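Local coordinates for DUF1987 domain-containing protein (PDB 6K4F) that probably acts as the threonine-phosphorylated regulator of the SiaABC pathway, which controls biofilm formation in response to carbon availability, at residues A[20-26]-A[47-51]. Numbering follows the deposited sequence.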
ATOM      1  N   ASP A  20      -9.459  -3.166  -5.035  1.00 29.92           N
ATOM      2  CA  ASP A  20     -10.860  -3.584  -5.078  1.00 32.13           C
ATOM      3  C   ASP A  20     -11.720  -2.402  -4.648  1.00 38.12           C
ATOM      4  O   ASP A  20     -11.834  -2.114  -3.450  1.00 33.93           O
ATOM      5  CB  ASP A  20     -11.086  -4.799  -4.176  1.00 31.15           C
ATOM      6  CG  ASP A  20     -12.446  -5.467  -4.407  1.00 44.78           C
ATOM      7  OD1 ASP A  20     -13.448  -4.759  -4.659  1.00 42.02           O
ATOM      8  OD2 ASP A  20     -12.511  -6.713  -4.345  1.00 51.17           O
ATOM      9  N   TRP A  21     -12.351  -1.735  -5.622  1.00 34.81           N
ATOM     10  CA  TRP A  21     -13.022  -0.466  -5.344  1.00 34.45           C
ATOM     11  C   TRP A  21     -14.180  -0.647  -4.387  1.00 46.20           C
ATOM     12  O   TRP A  21     -14.413   0.193  -3.508  1.00 53.44           O
ATOM     13  CB  TRP A  21     -13.542   0.156  -6.635  1.00 38.22           C
ATOM     14  CG  TRP A  21     -14.145   1.507  -6.445  1.00 39.79           C
ATOM     15  CD1 TRP A  21     -15.448   1.804  -6.132  1.00 45.03           C
ATOM     16  CD2 TRP A  21     -13.460   2.758  -6.538  1.00 42.92           C
ATOM     17  NE1 TRP A  21     -15.610   3.170  -6.050  1.00 46.61           N
ATOM     18  CE2 TRP A  21     -14.405   3.775  -6.297  1.00 44.36           C
ATOM     19  CE3 TRP A  21     -12.136   3.116  -6.813  1.00 41.99           C
ATOM     20  CZ2 TRP A  21     -14.066   5.127  -6.319  1.00 42.02           C
ATOM     21  CZ3 TRP A  21     -11.802   4.462  -6.834  1.00 43.27           C
ATOM     22  CH2 TRP A  21     -12.765   5.448  -6.593  1.00 41.81           C
ATOM     23  N   GLN A  22     -14.923  -1.735  -4.572  1.00 43.11           N
ATOM     24  CA  GLN A  22     -16.175  -1.928  -3.862  1.00 49.72           C
ATOM     25  C   GLN A  22     -15.936  -2.443  -2.462  1.00 39.91           C
ATOM     26  O   GLN A  22     -16.692  -2.142  -1.533  1.00 45.73           O
ATOM     27  CB  GLN A  22     -17.011  -2.921  -4.618  1.00 53.94           C
ATOM     28  CG  GLN A  22     -18.158  -2.322  -5.305  1.00 69.00           C
ATOM     29  CD  GLN A  22     -18.851  -3.442  -5.890  1.00 82.21           C
ATOM     30  OE1 GLN A  22     -18.942  -4.459  -5.196  1.00 86.64           O
ATOM     31  NE2 GLN A  22     -19.355  -3.334  -7.113  1.00 83.41           N
ATOM     32  N   ALA A  23     -14.948  -3.310  -2.322  1.00 38.62           N
ATOM     33  CA  ALA A  23     -14.502  -3.775  -1.026  1.00 38.30           C
ATOM     34  C   ALA A  23     -13.656  -2.742  -0.299  1.00 42.84           C
ATOM     35  O   ALA A  23     -13.457  -2.870   0.913  1.00 49.12           O
ATOM     36  CB  ALA A  23     -13.721  -5.076  -1.194  1.00 36.16           C
ATOM     37  N   GLY A  24     -13.182  -1.709  -0.994  1.00 39.58           N
ATOM     38  CA  GLY A  24     -12.287  -0.757  -0.375  1.00 36.97           C
ATOM     39  C   GLY A  24     -11.042  -1.441   0.153  1.00 36.19           C
ATOM     40  O   GLY A  24     -10.705  -1.323   1.337  1.00 40.82           O
ATOM     41  N   ARG A  25     -10.371  -2.190  -0.716  1.00 31.87           N
ATOM     42  CA  ARG A  25      -9.191  -2.958  -0.357  1.00 31.88           C
ATOM     43  C   ARG A  25      -8.116  -2.719  -1.395  1.00 32.55           C
ATOM     44  O   ARG A  25      -8.368  -2.856  -2.596  1.00 36.40           O
ATOM     45  CB  ARG A  25      -9.487  -4.457  -0.277  1.00 38.95           C
ATOM     46  CG  ARG A  25      -9.966  -4.895   1.071  1.00 60.66           C
ATOM     47  CD  ARG A  25     -10.037  -6.415   1.191  1.00 73.22           C
ATOM     48  NE  ARG A  25     -10.055  -6.895   2.578  1.00 84.05           N
ATOM     49  CZ  ARG A  25     -10.835  -6.435   3.560  1.00 91.18           C
ATOM     50  NH1 ARG A  25     -11.730  -5.475   3.355  1.00 93.73           N
ATOM     51  NH2 ARG A  25     -10.733  -6.963   4.772  1.00 94.34           N
ATOM     52  N   LEU A  26      -6.916  -2.386  -0.939  1.00 28.22           N
ATOM     53  CA  LEU A  26      -5.755  -2.327  -1.817  1.00 26.44           C
ATOM     54  C   LEU A  26      -4.765  -3.382  -1.343  1.00 27.66           C
ATOM     55  O   LEU A  26      -4.311  -3.345  -0.186  1.00 29.60           O
ATOM     56  CB  LEU A  26      -5.140  -0.927  -1.816  1.00 28.71           C
ATOM     57  CG  LEU A  26      -3.882  -0.776  -2.663  1.00 27.76           C
ATOM     58  CD1 LEU A  26      -4.231  -1.064  -4.132  1.00 29.41           C
ATOM     59  CD2 LEU A  26      -3.328   0.624  -2.506  1.00 28.18           C
ATOM     60  N   TRP A  47      -5.146   6.022  -7.865  1.00 28.21           N
ATOM     61  CA  TRP A  47      -6.331   5.256  -7.494  1.00 30.08           C
ATOM     62  C   TRP A  47      -6.711   5.511  -6.038  1.00 33.21           C
ATOM     63  O   TRP A  47      -7.892   5.687  -5.711  1.00 32.32           O
ATOM     64  CB  TRP A  47      -6.077   3.766  -7.749  1.00 31.05           C
ATOM     65  CG  TRP A  47      -7.282   2.874  -7.590  1.00 31.64           C
ATOM     66  CD1 TRP A  47      -8.161   2.509  -8.558  1.00 34.97           C
ATOM     67  CD2 TRP A  47      -7.715   2.225  -6.387  1.00 30.09           C
ATOM     68  NE1 TRP A  47      -9.125   1.674  -8.039  1.00 31.05           N
ATOM     69  CE2 TRP A  47      -8.867   1.475  -6.709  1.00 36.71           C
ATOM     70  CE3 TRP A  47      -7.235   2.197  -5.074  1.00 31.94           C
ATOM     71  CZ2 TRP A  47      -9.564   0.722  -5.757  1.00 35.93           C
ATOM     72  CZ3 TRP A  47      -7.921   1.446  -4.129  1.00 34.25           C
ATOM     73  CH2 TRP A  47      -9.067   0.712  -4.474  1.00 30.98           C
ATOM     74  N   VAL A  48      -5.720   5.571  -5.158  1.00 31.86           N
ATOM     75  CA  VAL A  48      -6.009   5.835  -3.750  1.00 32.79           C
ATOM     76  C   VAL A  48      -6.600   7.227  -3.591  1.00 36.57           C
ATOM     77  O   VAL A  48      -7.597   7.418  -2.882  1.00 38.28           O
ATOM     78  CB  VAL A  48      -4.738   5.655  -2.904  1.00 30.70           C
ATOM     79  CG1 VAL A  48      -4.986   6.132  -1.452  1.00 36.14           C
ATOM     80  CG2 VAL A  48      -4.298   4.203  -2.931  1.00 31.34           C
ATOM     81  N   GLU A  49      -5.998   8.219  -4.262  1.00 39.09           N
ATOM     82  CA  GLU A  49      -6.520   9.585  -4.230  1.00 40.15           C
ATOM     83  C   GLU A  49      -7.984   9.619  -4.646  1.00 44.00           C
ATOM     84  O   GLU A  49      -8.821  10.230  -3.973  1.00 45.00           O
ATOM     85  CB  GLU A  49      -5.701  10.485  -5.158  1.00 45.64           C
ATOM     86  CG  GLU A  49      -4.448  11.088  -4.567  1.00 50.05           C
ATOM     87  CD  GLU A  49      -3.599  11.790  -5.623  1.00 64.10           C
ATOM     88  OE1 GLU A  49      -2.463  12.200  -5.305  1.00 66.30           O
ATOM     89  OE2 GLU A  49      -4.067  11.923  -6.777  1.00 69.03           O
ATOM     90  N   ARG A  50      -8.306   8.971  -5.771  1.00 46.13           N
ATOM     91  CA  ARG A  50      -9.679   8.977  -6.264  1.00 40.48           C
ATOM     92  C   ARG A  50     -10.614   8.248  -5.308  1.00 44.87           C
ATOM     93  O   ARG A  50     -11.740   8.700  -5.074  1.00 49.09           O
ATOM     94  CB  ARG A  50      -9.739   8.371  -7.669  1.00 41.50           C
ATOM     95  CG  ARG A  50      -8.979   9.190  -8.723  1.00 39.66           C
ATOM     96  CD  ARG A  50      -9.181   8.667 -10.140  1.00 36.82           C
ATOM     97  NE  ARG A  50      -8.331   7.517 -10.448  1.00 38.55           N
ATOM     98  CZ  ARG A  50      -8.804   6.291 -10.570  1.00 38.74           C
ATOM     99  NH1 ARG A  50     -10.104   6.081 -10.406  1.00 44.97           N
ATOM    100  NH2 ARG A  50      -7.994   5.285 -10.844  1.00 39.25           N
ATOM    101  N   PHE A  51     -10.162   7.133  -4.725  1.00 41.59           N
ATOM    102  CA  PHE A  51     -11.009   6.409  -3.786  1.00 41.84           C
ATOM    103  C   PHE A  51     -11.353   7.276  -2.582  1.00 48.49           C
ATOM    104  O   PHE A  51     -12.488   7.249  -2.087  1.00 48.39           O
ATOM    105  CB  PHE A  51     -10.323   5.121  -3.333  1.00 41.26           C
ATOM    106  CG  PHE A  51     -11.158   4.293  -2.394  1.00 40.26           C
ATOM    107  CD1 PHE A  51     -12.014   3.320  -2.888  1.00 41.28           C
ATOM    108  CD2 PHE A  51     -11.104   4.502  -1.019  1.00 38.01           C
ATOM    109  CE1 PHE A  51     -12.798   2.562  -2.034  1.00 42.60           C
ATOM    110  CE2 PHE A  51     -11.883   3.750  -0.157  1.00 38.97           C
ATOM    111  CZ  PHE A  51     -12.732   2.781  -0.662  1.00 39.23           C
TER
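With CG anti to the backbone N (chi1 -175°), Trp21 swings its indole out of the turn and lays it against helix 37-53, where Trp47 and Phe51, one helical turn apart, have the same first torsion. The three rings form an aromatic cluster built from two edge-to-face pairs, the first of them offset. In that one Trp21 turns the CE3–CZ3 edge of its six-membered ring toward the face of the five-membered ring of Trp47, with Trp21 CE3 3.6 Å from Trp47 NE1 and the planes at 86°. Phe51 in turn directs an edge at one face of Trp21, bringing CD1 within 4.0 Å of Trp21 CD2. The far rim of the indole reaches the helix backbone itself: Trp21 CH2 sits 3.4 Å from Phe51 CA. Trp47 NE1 hydrogen-bonds to the carbonyl of Ser4.

The loop carrying Trp21 is the connection of a beta hairpin, strands 16-20 and 25-29, closed by a G1 beta bulge in which Gly24 and Arg25 both face Asp20. An Asx motif shapes it further: Ala23 N donates to Asp20 OD1 at 3.1 Å, nearly straight (168°) but from well above the carboxylate plane. Gly24, at positive phi, packs its CA 3.6 Å from Phe51 CZ. Beside it, Trp21 O lies at the edge of the Phe51 ring, 3.2 Å from CE1; this carbonyl oxygen accepts a hydrogen bond from Arg57 NH2.

Farther along the hairpin, Leu26 takes over. It points toward the helix, its CB lying beside Trp47 CZ3 and its CD2 meeting Val48 CG2 at 3.7 Å, the Leu26 and Val48 side chains crossing at about a right angle, while Leu59 and Leu61 of the adjoining parallel strand 59-68 pack against Val48 and Leu26 respectively.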